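Local coordinates for protein beta-galactoside alpha-2,6-sialyltransferase (Photobacterium sp., PDB 2Z4T) that probably transfers sialic acid from CMP-sialic acid to the 6-hydroxyl of a terminal galactose, through a two-domain GT-B glycosyltransferase fold, at residues A[449-452]-A[453-457]; A[305-308]-A[309-313]. All blocks are in the same frame, centred on the assembly; numbering follows the deposited sequence.

Interaction 1. Residues A[449-452]-A[453-457]. With C5P (cytidine-5'-monophosphate), chain C.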
loop_
_atom_site.group_PDB
_atom_site.type_symbol
_atom_site.label_atom_id
_atom_site.label_comp_id
_atom_site.label_asym_id
_atom_site.label_seq_id
_atom_site.Cartn_x
_atom_site.Cartn_y
_atom_site.Cartn_z
ATOM N N SER A 449 8.624 -8.034 -15.056
ATOM C CA SER A 449 7.815 -7.178 -14.219
ATOM C C SER A 449 8.147 -7.450 -12.780
ATOM O O SER A 449 8.598 -8.559 -12.440
ATOM C CB SER A 449 6.347 -7.515 -14.435
ATOM O OG SER A 449 5.549 -6.950 -13.400
ATOM N N SER A 450 7.870 -6.467 -11.931
ATOM C CA SER A 450 7.978 -6.632 -10.489
ATOM C C SER A 450 7.160 -7.815 -9.976
ATOM O O SER A 450 7.493 -8.432 -8.954
ATOM C CB SER A 450 7.534 -5.361 -9.774
ATOM O OG SER A 450 8.143 -4.218 -10.347
ATOM N N LEU A 451 6.096 -8.157 -10.690
ATOM C CA LEU A 451 5.229 -9.222 -10.215
ATOM C C LEU A 451 6.005 -10.555 -10.141
ATOM O O LEU A 451 5.768 -11.366 -9.240
ATOM C CB LEU A 451 3.930 -9.297 -11.044
ATOM C CG LEU A 451 3.996 -9.865 -12.471
ATOM C CD1 LEU A 451 3.909 -11.404 -12.451
ATOM C CD2 LEU A 451 2.918 -9.253 -13.390
ATOM N N TYR A 452 6.960 -10.742 -11.052
ATOM C CA TYR A 452 7.834 -11.922 -11.043
ATOM C C TYR A 452 8.882 -11.940 -9.932
ATOM O O TYR A 452 9.558 -12.970 -9.748
ATOM C CB TYR A 452 8.495 -12.156 -12.417
ATOM C CG TYR A 452 7.456 -12.495 -13.463
ATOM C CD1 TYR A 452 6.806 -13.743 -13.457
ATOM C CD2 TYR A 452 7.071 -11.557 -14.421
ATOM C CE1 TYR A 452 5.842 -14.047 -14.401
ATOM C CE2 TYR A 452 6.102 -11.861 -15.367
ATOM C CZ TYR A 452 5.484 -13.099 -15.352
ATOM O OH TYR A 452 4.503 -13.392 -16.295
ATOM N N PHE A 453 9.029 -10.827 -9.207
ATOM C CA PHE A 453 9.898 -10.823 -8.047
ATOM C C PHE A 453 9.252 -11.636 -6.914
ATOM O O PHE A 453 9.954 -12.066 -5.975
ATOM C CB PHE A 453 10.209 -9.393 -7.562
ATOM C CG PHE A 453 11.180 -8.611 -8.455
ATOM C CD1 PHE A 453 12.207 -7.858 -7.885
ATOM C CD2 PHE A 453 11.045 -8.604 -9.850
ATOM C CE1 PHE A 453 13.102 -7.118 -8.672
ATOM C CE2 PHE A 453 11.928 -7.883 -10.660
ATOM C CZ PHE A 453 12.971 -7.132 -10.059
ATOM N N THR A 454 7.938 -11.863 -7.012
ATOM C CA THR A 454 7.150 -12.420 -5.906
ATOM C C THR A 454 6.443 -13.751 -6.217
ATOM O O THR A 454 6.433 -14.649 -5.382
ATOM C CB THR A 454 6.106 -11.398 -5.440
ATOM O OG1 THR A 454 6.770 -10.184 -5.062
ATOM C CG2 THR A 454 5.288 -11.919 -4.275
ATOM N N ILE A 455 5.842 -13.856 -7.399
ATOM C CA ILE A 455 5.101 -15.050 -7.833
ATOM C C ILE A 455 6.000 -16.286 -7.785
ATOM O O ILE A 455 7.124 -16.243 -8.284
ATOM C CB ILE A 455 4.509 -14.856 -9.285
ATOM C CG1 ILE A 455 3.461 -13.727 -9.309
ATOM C CG2 ILE A 455 3.883 -16.110 -9.836
ATOM C CD1 ILE A 455 2.501 -13.628 -8.078
ATOM N N PRO A 456 5.501 -17.390 -7.181
ATOM C CA PRO A 456 6.234 -18.660 -7.092
ATOM C C PRO A 456 6.730 -19.178 -8.444
ATOM O O PRO A 456 5.986 -19.196 -9.428
ATOM C CB PRO A 456 5.195 -19.622 -6.503
ATOM C CG PRO A 456 4.301 -18.761 -5.727
ATOM C CD PRO A 456 4.186 -17.493 -6.525
ATOM N N ALA A 457 7.994 -19.590 -8.458
ATOM C CA ALA A 457 8.664 -20.091 -9.642
ATOM C C ALA A 457 7.852 -21.139 -10.389
ATOM O O ALA A 457 7.822 -21.143 -11.620
ATOM C CB ALA A 457 10.031 -20.650 -9.268
HETATM O O3P C5P C . 5.442 -4.334 -14.294
HETATM P P C5P C . 5.864 -3.561 -13.101
HETATM O O1P C5P C . 5.588 -2.091 -13.379
HETATM O O2P C5P C . 7.232 -3.967 -12.593
HETATM O "O5'" C5P C . 4.900 -4.032 -11.939
HETATM C "C5'" C5P C . 4.760 -3.314 -10.732
HETATM C "C4'" C5P C . 3.475 -3.847 -10.101
HETATM O "O4'" C5P C . 2.362 -3.584 -10.967
HETATM C "C3'" C5P C . 3.456 -5.356 -9.938
HETATM O "O3'" C5P C . 3.997 -5.789 -8.694
HETATM C "C2'" C5P C . 1.981 -5.642 -9.947
HETATM O "O2'" C5P C . 1.379 -5.217 -8.722
HETATM C "C1'" C5P C . 1.433 -4.676 -10.947
HETATM N N1 C5P C . 1.295 -5.323 -12.249
HETATM C C2 C5P C . 0.158 -6.140 -12.498
HETATM N N3 C5P C . -0.011 -6.738 -13.704
HETATM C C4 C5P C . 0.908 -6.575 -14.693
HETATM C C5 C5P C . 2.048 -5.771 -14.476
HETATM C C6 C5P C . 2.216 -5.142 -13.231
HETATM O O2 C5P C . -0.695 -6.332 -11.619
HETATM N N4 C5P C . 0.698 -7.180 -15.889
HETATM O O HOH W 1 5.783 -8.449 -6.732
HETATM O O HOH W 2 9.553 -15.320 -8.162
#
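Leu451 and Ile455 meet obliquely on one side of a single helical turn, Leu451 CD1 lying 3.9 Å from Ile455 CG1. The two leucine methyls have different tasks: CD1 also sits over the centre of one face of the Tyr452 ring, while CD2 packs against the cytosine, 3.6 Å from C4 of the CMP. Chi1 of 74° wedges Leu451 CG between its backbone N and carbonyl carbon, which lets the branch straddle base and ring. The Tyr452 hydroxyl runs on to hydrogen-bond Thr360. Phe453 leaves on another side of the turn, the CD2 edge of its ring 3.6 Å from Ser449 O, and packs against helix 481-488.

Beneath these side chains Leu451 O takes two N-H groups, Ile455 N almost straight on and Thr454 N from above the carbonyl plane. Ser450 O accepts from Phe453 N, and a water links it to Thr454 OG1.

The two serines face the phosphate. Ser449 OG gives its proton to O3P (2.8 Å) and receives Leu451 N at 3.0 Å, an ST turn that fixes the hydroxyl's direction. Ser450 N holds O2P at 2.7 Å; its OG lies too close to O2P for that bond to be more than doubtful. One backbone N-H and the Ser449 hydroxyl, opening a helical turn after a parallel-sheet strand, serve a nucleotide-phosphate site of the C-terminal Rossmann-like domain of a GT-B enzyme.

Interaction 2. Residues A[305-308]-A[309-313]; sequences HELR and DYIGD
His305 O receives Asp309 N at 2.7 Å, an i to i+4 bond of the short alpha-helix 305-311, whose last turn leads into Gly312. CB and CG of Asp309 also come close to this carbonyl oxygen. The imidazole of His305 turns the other way, its NE2 bound to Thr299 O and one face lying under Arg308 NH2, which stands 3.3 Å above the ring centre.

Glu306 O accepts Tyr310 N at 2.9 Å; the Glu306 carboxylate reaches Thr250 OG1 in helix 249-265. Tyr310 leaves on its own course to Asn281, and only its CB leans on the carbonyls of Glu306 and Leu307.

Leu307 faces inward. With CG anti to the backbone N (chi1 179°), it crosses Ile311 at a slant and brings CG to 3.8 Å from Ile311 CD1. Leu298 and Tyr280 pack against both side chains, and the Ile311 N-H points nearly straight at Leu307 O.

Arg308 bends at chi2 and chi3 and hands NE to Thr299 OG1. Its guanidinium and the Asp309 carboxylate are turned 52° apart, and Arg308 NH1 remains 4.1 Å from Asp309 OD1, too far for a salt bridge although the charges may still attract. At the helix end Gly312 adopts a positive phi of 53°; its N binds Arg308 O at 3.0 Å. One water donates to both Arg308 O and Gly312 O, its oxygen 2.6 Å from Gly312 O.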
loop_
_atom_site.group_PDB
_atom_site.type_symbol
_atom_site.label_atom_id
_atom_site.label_comp_id
_atom_site.label_asym_id
_atom_site.label_seq_id
_atom_site.Cartn_x
_atom_site.Cartn_y
_atom_site.Cartn_z
ATOM N N HIS A 305 26.287 -5.072 0.749
ATOM C CA HIS A 305 26.346 -5.378 2.190
ATOM C C HIS A 305 26.493 -4.107 3.035
ATOM O O HIS A 305 25.848 -3.990 4.087
ATOM C CB HIS A 305 27.454 -6.394 2.526
ATOM C CG HIS A 305 27.199 -7.778 2.007
ATOM N ND1 HIS A 305 27.987 -8.855 2.348
ATOM C CD2 HIS A 305 26.244 -8.267 1.179
ATOM C CE1 HIS A 305 27.537 -9.944 1.748
ATOM N NE2 HIS A 305 26.478 -9.616 1.034
ATOM N N GLU A 306 27.305 -3.152 2.565
ATOM C CA GLU A 306 27.422 -1.835 3.238
ATOM C C GLU A 306 26.051 -1.168 3.410
ATOM O O GLU A 306 25.729 -0.671 4.498
ATOM C CB GLU A 306 28.361 -0.883 2.482
ATOM C CG GLU A 306 29.739 -0.699 3.072
ATOM C CD GLU A 306 30.691 0.037 2.111
ATOM O OE1 GLU A 306 31.006 1.230 2.368
ATOM O OE2 GLU A 306 31.112 -0.574 1.087
ATOM N N LEU A 307 25.245 -1.167 2.346
ATOM C CA LEU A 307 23.913 -0.555 2.413
ATOM C C LEU A 307 23.008 -1.338 3.353
ATOM O O LEU A 307 22.294 -0.750 4.177
ATOM C CB LEU A 307 23.269 -0.418 1.024
ATOM C CG LEU A 307 21.870 0.195 1.059
ATOM C CD1 LEU A 307 21.925 1.621 1.547
ATOM C CD2 LEU A 307 21.226 0.126 -0.290
ATOM N N ARG A 308 23.056 -2.664 3.229
ATOM C CA ARG A 308 22.350 -3.549 4.148
ATOM C C ARG A 308 22.705 -3.253 5.622
ATOM O O ARG A 308 21.796 -3.105 6.445
ATOM C CB ARG A 308 22.518 -5.019 3.740
ATOM C CG ARG A 308 23.057 -5.919 4.810
ATOM C CD ARG A 308 22.324 -7.207 4.931
ATOM N NE ARG A 308 22.992 -8.315 4.243
ATOM C CZ ARG A 308 24.214 -8.791 4.505
ATOM N NH1 ARG A 308 24.992 -8.238 5.427
ATOM N NH2 ARG A 308 24.674 -9.822 3.805
ATOM N N ASP A 309 24.005 -3.123 5.929
ATOM C CA ASP A 309 24.473 -2.675 7.261
ATOM C C ASP A 309 23.843 -1.357 7.650
ATOM O O ASP A 309 23.389 -1.192 8.779
ATOM C CB ASP A 309 25.999 -2.452 7.304
ATOM C CG ASP A 309 26.788 -3.744 7.295
ATOM O OD1 ASP A 309 26.156 -4.823 7.407
ATOM O OD2 ASP A 309 28.043 -3.673 7.168
ATOM N N TYR A 310 23.852 -0.419 6.704
ATOM C CA TYR A 310 23.444 0.951 6.959
ATOM C C TYR A 310 21.952 1.072 7.278
ATOM O O TYR A 310 21.566 1.864 8.156
ATOM C CB TYR A 310 23.811 1.830 5.771
ATOM C CG TYR A 310 23.715 3.306 6.048
ATOM C CD1 TYR A 310 24.777 3.993 6.656
ATOM C CD2 TYR A 310 22.569 4.029 5.699
ATOM C CE1 TYR A 310 24.706 5.365 6.907
ATOM C CE2 TYR A 310 22.492 5.388 5.939
ATOM C CZ TYR A 310 23.569 6.058 6.547
ATOM O OH TYR A 310 23.492 7.412 6.795
ATOM N N ILE A 311 21.118 0.306 6.570
ATOM C CA ILE A 311 19.693 0.274 6.877
ATOM C C ILE A 311 19.444 -0.490 8.194
ATOM O O ILE A 311 18.459 -0.206 8.903
ATOM C CB ILE A 311 18.863 -0.295 5.708
ATOM C CG1 ILE A 311 19.052 0.585 4.467
ATOM C CG2 ILE A 311 17.385 -0.335 6.067
ATOM C CD1 ILE A 311 18.684 -0.047 3.164
ATOM N N GLY A 312 20.346 -1.432 8.524
ATOM C CA GLY A 312 20.325 -2.150 9.804
ATOM C C GLY A 312 18.977 -2.782 10.088
ATOM O O GLY A 312 18.351 -3.372 9.204
ATOM N N ASP A 313 18.502 -2.638 11.315
ATOM C CA ASP A 313 17.265 -3.309 11.692
ATOM C C ASP A 313 15.993 -2.566 11.238
ATOM O O ASP A 313 14.911 -2.827 11.751
ATOM C CB ASP A 313 17.254 -3.646 13.197
ATOM C CG ASP A 313 17.263 -2.391 14.095
ATOM O OD1 ASP A 313 16.730 -1.327 13.662
ATOM O OD2 ASP A 313 17.814 -2.473 15.233
HETATM O O HOH W 3 20.010 -4.785 7.708
#

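Coming from the N terminus, the chain first reaches interaction 2, helix 305-311, between strands 288-292 and 315-317 of the large mixed sheet. It then builds the parallel sheet of the other Rossmann-like domain and reaches interaction 1 in the loop between strands 443-447 and 460-465. Both are local, each closing a turn or two of backbone; they follow in series and neither nest nor cross. The centres of interactions 1 and 2 are 24 Å apart and their nearest atoms about 14 Å, so they do not touch. Residues 305-313 join helices 249-265 and 297-300 to strand 288-292, whereas 449-457 pack against helix 431-436, which shares the CMP site, and through Phe453 against helix 481-488.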